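PDB 4MYK: formiminoglutamase from Trypanosoma cruzi, which hydrolyses N-formimino-L-glutamate to L-glutamate and formamide, with a pair of manganese ions bound in an arginase-like alpha/beta fold. Local coordinates for residues A[35-40]-A[96-101]; A[100-105]-A[129-134]; A[123-128]-A[276-281]; A[140-145]-A[178-183]. The protein carries 1 engineered substitution. All coordinates share one frame; numbering follows the deposited sequence.

The four contacts sample one alpha/beta architecture at different depths. Contacts 1, 3 and 4 are buried and all reach the same eight-stranded parallel sheet, whereas contact 2, between two helices lying over that sheet, is partly open to solvent. Helix 94-110 serves both contact 1 and contact 2, which share Lys100 and Leu101; helix 125-135 serves contacts 2 and 3. The chemistry changes with place: aromatic and aliphatic packing in contact 1, a salt-bridge network outside a small apolar patch in contact 2, a buried polar cluster in contact 3, and parallel strand pairing in contact 4. Contacts 3 and 4 approach the manganese centre most closely, through Ser280 and Asn144.

Contact 1: residues A[35-40]-A[96-101]; sequences IGFPYD and EAHEKL
Phe37, Leu101 and Ala97 show how a helix and a strand can be joined without a single hydrogen bond between them. Phe37 comes from strand 32-37, the other two from helix 94-110, which runs nearly antiparallel to the strand with the short axes 10.4 Å apart. The helix connects strand 83-88 to strand 114-119, the two neighbours of strand 32-37 in the parallel sheet, and this beta-alpha-beta crossover therefore passes over the strand between them.

The phenyl ring of Phe37 is filled on both faces. Methyl CD2 of Leu101 sits over the centre of one, 3.7 Å from the ring centroid and almost on its normal, a clear CH-pi contact. Tyr39 CD2 lies over the centre of the opposite face. With CG trans to the backbone N (chi1 -160°), the Phe37 ring reaches the helix, where its CE1 is 3.4 Å from Ala97 O, a carbonyl already engaged by Leu101 N one helical turn on. The ring then directs its edge at the imidazole face of His98, a T-shaped pair with planes at 89° and centroids 5.7 Å apart.

Ala97 is small enough to touch two rings with one methyl: its CB is 3.7 Å from Tyr39 CZ and 3.9 Å from Phe37 CE1. Tyr39 OH also lies against this methyl, but its hydrogen bond goes to Ile89 O. On the far side of Leu101, its other methyl, CD1, meets Ile35 CG2. Adhesion here thus rests on shape and on ring-face dispersion, while the tyrosine hydroxyl bonds outside the contact and the Ala97 carbonyl within its own helix.

Contact 2: residues A[100-105]-A[129-134]; sequences KLESKV and GRAMLR
Glu102 and Arg130 form the centre of a salt-bridge network on top of a helix-helix contact of the alpha/beta fold. Helices 94-110 and 125-135 are joined through strand 114-119 and pack side by side over the sheet, their short axes 8.2 Å apart and crossing at -41°. The main chains come nearest at Glu102 and Ala131.

Glu102 can be followed outward. Its CB points toward the partner helix, and with CG opposite the backbone N (chi1 179°) and the chain extended beyond it, the side chain lies across the backbone of the second helix. CG comes within 3.6 Å of Ala131 N. Next, CD rests against Arg130 CB at 3.5 Å, and there the carboxylate divides. OE1 accepts a hydrogen bond from Arg130 NE, 3.1 Å long and fairly straight; the donor stands above the carboxylate plane, whereas OE1 lies at the guanidinium edge, close to its plane. A water also donates to OE1 and accepts from Arg130 NH2, so that one oxygen takes two donors and the arginine is tied twice, once directly and once through the solvent. OE2 turns to Arg134 instead, touching CD at 3.4 Å and facing NH1 in a long salt bridge of 3.9 Å. Arg134 has a second attachment, a cation-pi contact with Phe106.

Beneath these charges the interface turns apolar toward the sheet, where Val105 also touches Ile35 and Met276. Ala131 CB sits between the helices, 3.5 Å from Glu102 O and 3.7 Å from Val105 CG1.

Contact 3: residues A[123-128]-A[276-281]; sequences DQSAPN and MMDMSE
The first torsions, chi1 82° at Asp278 and 73° at Gln124, put CG of each residue between its own backbone N and carbonyl carbon, and so bring a strand carboxylate and an amide from the 3-10 turn leading into helix 125-135 past one another from opposite directions. The setting is the helix-on-sheet packing of the arginase/deacetylase fold: residues 123-128 lie over strand 274-280 in the middle of the parallel sheet.

Asp278 OD2 is the focus. Asn128 ND2 donates to it over 3.0 Å at 148°, approaching on the anti side of the carboxylate, while the oxygen lies close to the amide plane. Ser125 OG comes to 3.1 Å of the same oxygen, though the hydroxyl's main partner is Asn122 O. With OD1 bonded to Ser234 OG, both oxygens of the buried carboxylate are served.

Gln124 extends further along the strand. Its NE2 reaches Ser280 OG at 2.9 Å and also Met279 O, both bent, weak hydrogen bonds. These join the 3-10 turn to the strand's end close to the metal centre: the Ser280 side chain is about 6 Å from a bound manganese, and Asn122, which ligates manganese, directly precedes this segment.

At the other end the polar cluster gives way to sulfur and methyl. Met276 crosses Asn128 at roughly a right angle, with CE 3.7 Å from Asn128 CG and SD 3.7 Å from Asn128 O.

Contact 4: residues A[140-145]-A[178-183]; sequences VGVINV and KRFVEF
The guanidinium of Arg179 lies with one face over the backbone of Val140, whose O stands 3.4 Å above its plane and toward the rim. The group's N-H bonds go elsewhere: NH1 makes a salt bridge with Asp139, and NE donates to Thr227 O. A second flat pair closes the opposite end, where the amide of Asn144 and the carboxylate of Glu182 are turned 50° from each other. Asn144 ND2 gives a 2.9 Å hydrogen bond to the syn lone pair of Glu182 OE1, which a bend at chi2 (-84°) folds back toward the neighbouring strand. The same ND2 makes a weak bond to Asp146 OD2, and because Asp146 ligates manganese, Asn144 belongs to the second shell of the metal site, and Glu182, which holds it, lies one layer further out.

Between these ends, strands 141-145 and 180-185 pair in the standard parallel manner. Val142 uses both backbone groups, its N donating to Arg179 O and its O accepting from Val181 N, each at 3.0 Å. Two residues on, Asn144 repeats the pattern: N to Val181 O at 2.8 Å, and Phe183 N to Asn144 O at 2.7 Å.

The Phe180 ring lies obliquely beside Val142 and Asn144 on one face of the sheet, with Phe175 added from a loop. On the opposite face Ile143 and Phe183 run side by side, CD1 of the isoleucine 3.7 Å from CB of the phenylalanine. Helix 216-227 covers that second face through Leu220, Ala223 and Ala219, while strand 231-236 flanks strand 141-145 and strand 204-207 continues the sheet beyond strand 180-185.

Contact 1: residues A[35-40]-A[96-101]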
# COMPACT_ATOMS: atom_id res chain seq x y z
N ILE A 35 -2.62 6.92 28.89
CA ILE A 35 -1.57 6.39 29.75
C ILE A 35 -0.50 5.77 28.86
O ILE A 35 -0.81 4.97 27.99
CB ILE A 35 -2.13 5.30 30.72
CG1 ILE A 35 -3.19 5.90 31.65
CG2 ILE A 35 -1.01 4.65 31.52
CD1 ILE A 35 -4.22 4.90 32.17
N GLY A 36 0.75 6.14 29.07
CA GLY A 36 1.83 5.61 28.26
C GLY A 36 2.48 4.41 28.91
O GLY A 36 2.67 4.38 30.13
N PHE A 37 2.81 3.41 28.10
CA PHE A 37 3.56 2.25 28.58
C PHE A 37 4.79 1.98 27.69
O PHE A 37 4.76 1.11 26.81
CB PHE A 37 2.66 1.01 28.70
CG PHE A 37 3.22 -0.05 29.61
CD1 PHE A 37 3.43 0.20 30.96
CD2 PHE A 37 3.54 -1.31 29.12
CE1 PHE A 37 3.95 -0.76 31.79
CE2 PHE A 37 4.06 -2.28 29.94
CZ PHE A 37 4.26 -2.01 31.28
N PRO A 38 5.89 2.72 27.95
CA PRO A 38 7.11 2.69 27.14
C PRO A 38 7.98 1.46 27.42
O PRO A 38 9.10 1.61 27.91
CB PRO A 38 7.84 3.97 27.57
CG PRO A 38 7.07 4.54 28.75
CD PRO A 38 6.08 3.52 29.17
N TYR A 39 7.48 0.26 27.12
CA TYR A 39 8.25 -0.96 27.30
C TYR A 39 8.15 -1.86 26.08
O TYR A 39 7.10 -1.97 25.45
CB TYR A 39 7.80 -1.70 28.57
CG TYR A 39 8.00 -0.87 29.81
CD1 TYR A 39 9.19 -0.90 30.51
CD2 TYR A 39 6.99 -0.02 30.26
CE1 TYR A 39 9.37 -0.11 31.64
CE2 TYR A 39 7.16 0.77 31.39
CZ TYR A 39 8.35 0.72 32.08
OH TYR A 39 8.51 1.51 33.19
N ASP A 40 9.25 -2.52 25.76
CA ASP A 40 9.39 -3.28 24.52
C ASP A 40 8.55 -4.54 24.47
O ASP A 40 8.04 -4.90 23.42
CB ASP A 40 10.86 -3.71 24.34
CG ASP A 40 11.66 -2.73 23.51
OD1 ASP A 40 12.81 -3.08 23.15
OD2 ASP A 40 11.16 -1.63 23.19
N GLU A 96 6.91 -4.64 38.23
CA GLU A 96 6.36 -3.51 38.97
C GLU A 96 5.65 -2.54 38.01
O GLU A 96 4.60 -2.00 38.33
CB GLU A 96 7.45 -2.80 39.76
CG GLU A 96 6.97 -1.62 40.57
CD GLU A 96 8.11 -0.94 41.30
OE1 GLU A 96 9.28 -1.23 40.96
OE2 GLU A 96 7.84 -0.12 42.20
N ALA A 97 6.24 -2.33 36.84
CA ALA A 97 5.62 -1.49 35.82
C ALA A 97 4.27 -2.07 35.41
O ALA A 97 3.33 -1.35 35.11
CB ALA A 97 6.53 -1.35 34.61
N HIS A 98 4.19 -3.39 35.39
CA HIS A 98 2.94 -4.08 35.12
C HIS A 98 1.91 -3.82 36.20
O HIS A 98 0.73 -3.65 35.93
CB HIS A 98 3.19 -5.57 35.01
CG HIS A 98 3.73 -5.99 33.69
ND1 HIS A 98 3.00 -6.75 32.80
CD2 HIS A 98 4.90 -5.71 33.08
CE1 HIS A 98 3.72 -6.94 31.70
NE2 HIS A 98 4.88 -6.32 31.85
N GLU A 99 2.38 -3.82 37.44
CA GLU A 99 1.50 -3.60 38.58
C GLU A 99 0.97 -2.19 38.59
O GLU A 99 -0.21 -1.97 38.80
CB GLU A 99 2.24 -3.87 39.88
CG GLU A 99 2.72 -5.30 40.03
CD GLU A 99 3.33 -5.52 41.39
OE1 GLU A 99 2.76 -5.00 42.37
OE2 GLU A 99 4.39 -6.19 41.48
N LYS A 100 1.85 -1.22 38.35
CA LYS A 100 1.45 0.18 38.37
C LYS A 100 0.54 0.52 37.19
O LYS A 100 -0.32 1.39 37.30
CB LYS A 100 2.68 1.08 38.33
CG LYS A 100 3.68 0.82 39.41
CD LYS A 100 4.78 1.83 39.31
CE LYS A 100 4.17 3.21 39.09
NZ LYS A 100 5.13 4.31 39.44
N LEU A 101 0.76 -0.16 36.06
CA LEU A 101 -0.11 -0.03 34.89
C LEU A 101 -1.52 -0.52 35.20
O LEU A 101 -2.48 0.21 35.06
CB LEU A 101 0.48 -0.78 33.68
CG LEU A 101 -0.46 -0.89 32.47
CD1 LEU A 101 -0.93 0.49 32.03
CD2 LEU A 101 0.19 -1.63 31.31

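Contact 2: residues A[100-105]-A[129-134]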
# COMPACT_ATOMS: atom_id res chain seq x y z
N LYS A 100 1.85 -1.22 38.35
CA LYS A 100 1.45 0.18 38.37
C LYS A 100 0.54 0.52 37.19
O LYS A 100 -0.32 1.39 37.30
CB LYS A 100 2.68 1.08 38.33
CG LYS A 100 3.68 0.82 39.41
CD LYS A 100 4.78 1.83 39.31
CE LYS A 100 4.17 3.21 39.09
NZ LYS A 100 5.13 4.31 39.44
N LEU A 101 0.76 -0.16 36.06
CA LEU A 101 -0.11 -0.03 34.89
C LEU A 101 -1.52 -0.52 35.20
O LEU A 101 -2.48 0.21 35.06
CB LEU A 101 0.48 -0.78 33.68
CG LEU A 101 -0.46 -0.89 32.47
CD1 LEU A 101 -0.93 0.49 32.03
CD2 LEU A 101 0.19 -1.63 31.31
N GLU A 102 -1.65 -1.77 35.64
CA GLU A 102 -2.96 -2.30 36.02
C GLU A 102 -3.66 -1.41 37.06
O GLU A 102 -4.85 -1.09 36.95
CB GLU A 102 -2.83 -3.72 36.56
CG GLU A 102 -4.15 -4.35 37.01
CD GLU A 102 -3.96 -5.67 37.74
OE1 GLU A 102 -2.93 -6.35 37.50
OE2 GLU A 102 -4.83 -6.03 38.57
N SER A 103 -2.92 -1.01 38.08
CA SER A 103 -3.51 -0.27 39.18
C SER A 103 -4.08 1.05 38.68
O SER A 103 -5.14 1.50 39.12
CB SER A 103 -2.47 -0.05 40.27
OG SER A 103 -3.04 0.54 41.42
N LYS A 104 -3.36 1.66 37.74
CA LYS A 104 -3.73 2.95 37.18
C LYS A 104 -4.95 2.87 36.28
O LYS A 104 -5.85 3.68 36.38
CB LYS A 104 -2.55 3.53 36.39
CG LYS A 104 -2.86 4.85 35.70
CD LYS A 104 -3.33 5.88 36.69
CE LYS A 104 -3.25 7.26 36.10
NZ LYS A 104 -3.34 8.30 37.17
N VAL A 105 -4.96 1.91 35.37
CA VAL A 105 -6.11 1.70 34.50
C VAL A 105 -7.36 1.43 35.34
O VAL A 105 -8.45 1.94 35.03
CB VAL A 105 -5.87 0.53 33.52
CG1 VAL A 105 -7.14 0.21 32.73
CG2 VAL A 105 -4.72 0.86 32.59
N GLY A 129 -6.15 -5.99 31.03
CA GLY A 129 -7.26 -6.91 31.18
C GLY A 129 -7.61 -7.21 32.63
O GLY A 129 -8.79 -7.29 32.97
N ARG A 130 -6.60 -7.38 33.47
CA ARG A 130 -6.84 -7.62 34.90
C ARG A 130 -7.51 -6.42 35.57
O ARG A 130 -8.39 -6.57 36.41
CB ARG A 130 -5.55 -8.01 35.62
CG ARG A 130 -5.08 -9.42 35.30
CD ARG A 130 -3.92 -9.84 36.17
NE ARG A 130 -2.73 -9.01 35.98
CZ ARG A 130 -1.80 -9.24 35.07
NH1 ARG A 130 -1.92 -10.28 34.25
NH2 ARG A 130 -0.74 -8.44 34.98
N ALA A 131 -7.07 -5.22 35.18
CA ALA A 131 -7.77 -3.99 35.57
C ALA A 131 -9.27 -4.06 35.23
O ALA A 131 -10.10 -3.57 36.00
CB ALA A 131 -7.12 -2.76 34.90
N MET A 132 -9.59 -4.66 34.09
CA MET A 132 -10.98 -4.85 33.65
C MET A 132 -11.70 -5.89 34.50
O MET A 132 -12.83 -5.68 34.91
CB MET A 132 -11.06 -5.26 32.18
CG MET A 132 -10.78 -4.15 31.17
SD MET A 132 -12.05 -2.88 31.00
CE MET A 132 -13.43 -3.83 30.35
N LEU A 133 -11.03 -7.01 34.74
CA LEU A 133 -11.60 -8.10 35.53
C LEU A 133 -11.84 -7.71 36.98
O LEU A 133 -12.64 -8.35 37.67
CB LEU A 133 -10.71 -9.35 35.47
CG LEU A 133 -10.45 -9.98 34.10
CD1 LEU A 133 -9.50 -11.17 34.25
CD2 LEU A 133 -11.75 -10.40 33.44
N ARG A 134 -11.14 -6.68 37.44
CA ARG A 134 -11.37 -6.15 38.79
C ARG A 134 -12.53 -5.19 38.75
O ARG A 134 -13.38 -5.19 39.63
CB ARG A 134 -10.13 -5.41 39.31
CG ARG A 134 -8.99 -6.30 39.78
CD ARG A 134 -7.77 -5.43 40.09
NE ARG A 134 -8.11 -4.40 41.07
CZ ARG A 134 -7.42 -3.28 41.27
NH1 ARG A 134 -6.34 -3.01 40.56
NH2 ARG A 134 -7.83 -2.42 42.20
O HOH W 1 0.08 -6.49 36.93

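Contact 3: residues A[123-128]-A[276-281]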
# COMPACT_ATOMS: atom_id res chain seq x y z
N ASP A 123 2.50 -6.97 25.75
CA ASP A 123 2.44 -7.48 27.12
C ASP A 123 1.64 -6.59 28.09
O ASP A 123 1.15 -7.06 29.11
CB ASP A 123 3.84 -7.77 27.65
CG ASP A 123 4.48 -8.97 26.96
OD1 ASP A 123 5.60 -9.36 27.36
OD2 ASP A 123 3.87 -9.54 26.03
N GLN A 124 1.51 -5.31 27.74
CA GLN A 124 0.70 -4.37 28.50
C GLN A 124 -0.75 -4.83 28.63
O GLN A 124 -1.46 -4.43 29.55
CB GLN A 124 0.75 -2.99 27.82
CG GLN A 124 -0.07 -2.91 26.52
CD GLN A 124 -0.04 -1.53 25.90
OE1 GLN A 124 0.57 -0.60 26.45
NE2 GLN A 124 -0.68 -1.37 24.76
N SER A 125 -1.19 -5.68 27.70
CA SER A 125 -2.59 -6.08 27.63
C SER A 125 -3.00 -6.94 28.81
O SER A 125 -4.16 -6.95 29.20
CB SER A 125 -2.87 -6.82 26.33
OG SER A 125 -2.38 -6.09 25.23
N ALA A 126 -2.04 -7.67 29.38
CA ALA A 126 -2.33 -8.50 30.54
C ALA A 126 -2.75 -7.65 31.75
O ALA A 126 -3.84 -7.84 32.29
CB ALA A 126 -1.15 -9.41 30.87
N PRO A 127 -1.90 -6.68 32.16
CA PRO A 127 -2.26 -5.75 33.23
C PRO A 127 -3.60 -5.07 32.95
O PRO A 127 -4.46 -4.97 33.83
CB PRO A 127 -1.14 -4.71 33.17
CG PRO A 127 0.01 -5.42 32.60
CD PRO A 127 -0.54 -6.42 31.64
N ASN A 128 -3.75 -4.58 31.72
CA ASN A 128 -4.96 -3.90 31.28
C ASN A 128 -6.23 -4.73 31.44
O ASN A 128 -7.25 -4.25 31.90
CB ASN A 128 -4.80 -3.46 29.82
CG ASN A 128 -3.82 -2.33 29.66
OD1 ASN A 128 -3.44 -1.68 30.63
ND2 ASN A 128 -3.41 -2.08 28.42
N MET A 276 -12.59 0.28 27.65
CA MET A 276 -11.22 0.76 27.56
C MET A 276 -10.61 0.27 26.27
O MET A 276 -11.18 -0.55 25.57
CB MET A 276 -10.37 0.31 28.76
CG MET A 276 -9.77 -1.08 28.64
SD MET A 276 -8.42 -1.42 29.83
CE MET A 276 -7.05 -0.58 29.03
N MET A 277 -9.44 0.80 25.97
CA MET A 277 -8.75 0.51 24.73
C MET A 277 -7.26 0.55 24.97
O MET A 277 -6.78 1.38 25.74
CB MET A 277 -9.12 1.55 23.66
CG MET A 277 -8.16 1.55 22.49
SD MET A 277 -8.78 2.37 21.03
CE MET A 277 -7.62 1.72 19.82
N ASP A 278 -6.52 -0.37 24.35
CA ASP A 278 -5.08 -0.22 24.30
C ASP A 278 -4.59 -0.42 22.86
O ASP A 278 -5.33 -0.93 22.02
CB ASP A 278 -4.33 -1.07 25.35
CG ASP A 278 -4.14 -2.54 24.94
OD1 ASP A 278 -4.61 -2.96 23.87
OD2 ASP A 278 -3.50 -3.29 25.71
N MET A 279 -3.38 0.05 22.59
CA MET A 279 -2.83 0.06 21.24
C MET A 279 -1.40 -0.37 21.38
O MET A 279 -0.63 0.29 22.06
CB MET A 279 -2.91 1.46 20.65
CG MET A 279 -2.50 1.57 19.19
SD MET A 279 -2.68 3.25 18.55
CE MET A 279 -4.45 3.49 18.75
N SER A 280 -1.05 -1.48 20.74
CA SER A 280 0.24 -2.13 20.98
C SER A 280 1.11 -2.20 19.75
O SER A 280 0.61 -2.20 18.63
CB SER A 280 0.02 -3.57 21.48
OG SER A 280 -0.36 -3.58 22.84
N GLU A 281 2.43 -2.26 19.98
CA GLU A 281 3.43 -2.63 18.97
C GLU A 281 3.94 -1.50 18.06
O GLU A 281 4.70 -1.75 17.13
CB GLU A 281 2.97 -3.87 18.17
CG GLU A 281 2.82 -5.15 19.02
CD GLU A 281 4.16 -5.62 19.57
OE1 GLU A 281 5.18 -5.34 18.92
OE2 GLU A 281 4.18 -6.27 20.64

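Contact 4: residues A[140-145]-A[178-183]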
# COMPACT_ATOMS: atom_id res chain seq x y z
N VAL A 140 -16.71 -9.27 31.97
CA VAL A 140 -15.83 -8.61 31.03
C VAL A 140 -15.76 -9.35 29.70
O VAL A 140 -15.72 -10.58 29.66
CB VAL A 140 -14.40 -8.46 31.60
CG1 VAL A 140 -13.46 -7.86 30.56
CG2 VAL A 140 -14.42 -7.63 32.87
N GLY A 141 -15.75 -8.59 28.61
CA GLY A 141 -15.46 -9.11 27.29
C GLY A 141 -14.13 -8.57 26.77
O GLY A 141 -13.70 -7.48 27.15
N VAL A 142 -13.47 -9.32 25.91
CA VAL A 142 -12.17 -8.93 25.38
C VAL A 142 -12.03 -9.25 23.88
O VAL A 142 -12.32 -10.36 23.45
CB VAL A 142 -10.99 -9.59 26.17
CG1 VAL A 142 -9.62 -9.19 25.59
CG2 VAL A 142 -11.08 -9.26 27.65
N ILE A 143 -11.58 -8.26 23.11
CA ILE A 143 -11.21 -8.51 21.71
C ILE A 143 -9.74 -8.16 21.44
O ILE A 143 -9.28 -7.06 21.74
CB ILE A 143 -12.17 -7.81 20.70
CG1 ILE A 143 -11.68 -8.02 19.26
CG2 ILE A 143 -12.34 -6.32 21.03
CD1 ILE A 143 -12.66 -7.51 18.21
N ASN A 144 -9.01 -9.14 20.89
CA ASN A 144 -7.63 -8.94 20.46
C ASN A 144 -7.57 -8.80 18.94
O ASN A 144 -7.69 -9.79 18.20
CB ASN A 144 -6.74 -10.10 20.96
CG ASN A 144 -5.26 -9.94 20.58
OD1 ASN A 144 -4.75 -8.83 20.44
ND2 ASN A 144 -4.57 -11.06 20.43
N VAL A 145 -7.42 -7.55 18.48
CA VAL A 145 -7.12 -7.24 17.08
C VAL A 145 -5.62 -7.41 16.87
O VAL A 145 -4.81 -6.63 17.39
CB VAL A 145 -7.52 -5.79 16.71
CG1 VAL A 145 -7.24 -5.53 15.20
CG2 VAL A 145 -8.98 -5.53 17.06
N LYS A 178 -16.00 -17.54 26.24
CA LYS A 178 -17.03 -17.33 25.22
C LYS A 178 -17.08 -15.86 24.85
O LYS A 178 -17.72 -15.49 23.87
CB LYS A 178 -18.41 -17.75 25.72
CG LYS A 178 -18.48 -19.13 26.32
CD LYS A 178 -19.92 -19.43 26.76
CE LYS A 178 -19.94 -20.21 28.08
NZ LYS A 178 -21.32 -20.44 28.60
N ARG A 179 -16.43 -15.02 25.65
CA ARG A 179 -16.45 -13.58 25.40
C ARG A 179 -15.09 -13.04 24.95
O ARG A 179 -14.79 -11.86 25.09
CB ARG A 179 -17.00 -12.83 26.61
CG ARG A 179 -18.48 -13.10 26.80
CD ARG A 179 -19.01 -12.54 28.10
NE ARG A 179 -18.88 -11.09 28.16
CZ ARG A 179 -19.31 -10.35 29.18
NH1 ARG A 179 -19.90 -10.95 30.21
NH2 ARG A 179 -19.17 -9.04 29.16
N PHE A 180 -14.29 -13.94 24.38
CA PHE A 180 -12.98 -13.57 23.84
C PHE A 180 -12.90 -13.79 22.33
O PHE A 180 -13.18 -14.87 21.82
CB PHE A 180 -11.86 -14.32 24.57
CG PHE A 180 -10.51 -14.08 23.98
CD1 PHE A 180 -9.94 -12.83 24.01
CD2 PHE A 180 -9.80 -15.12 23.40
CE1 PHE A 180 -8.69 -12.61 23.46
CE2 PHE A 180 -8.54 -14.90 22.86
CZ PHE A 180 -7.99 -13.65 22.89
N VAL A 181 -12.51 -12.74 21.62
CA VAL A 181 -12.36 -12.83 20.17
C VAL A 181 -10.95 -12.45 19.72
O VAL A 181 -10.40 -11.43 20.14
CB VAL A 181 -13.40 -11.95 19.44
CG1 VAL A 181 -13.18 -12.01 17.94
CG2 VAL A 181 -14.81 -12.39 19.80
N GLU A 182 -10.36 -13.31 18.90
CA GLU A 182 -9.14 -13.01 18.17
C GLU A 182 -9.59 -12.46 16.84
O GLU A 182 -10.26 -13.15 16.07
CB GLU A 182 -8.31 -14.28 17.95
CG GLU A 182 -7.85 -14.96 19.23
CD GLU A 182 -6.57 -14.37 19.81
OE1 GLU A 182 -6.25 -13.21 19.51
OE2 GLU A 182 -5.88 -15.08 20.57
N PHE A 183 -9.24 -11.21 16.56
CA PHE A 183 -9.77 -10.51 15.41
C PHE A 183 -8.70 -10.18 14.38
O PHE A 183 -7.70 -9.55 14.70
CB PHE A 183 -10.46 -9.23 15.85
CG PHE A 183 -11.34 -8.64 14.81
CD1 PHE A 183 -10.84 -7.74 13.88
CD2 PHE A 183 -12.68 -8.98 14.76
CE1 PHE A 183 -11.65 -7.20 12.91
CE2 PHE A 183 -13.51 -8.44 13.79
CZ PHE A 183 -13.00 -7.55 12.86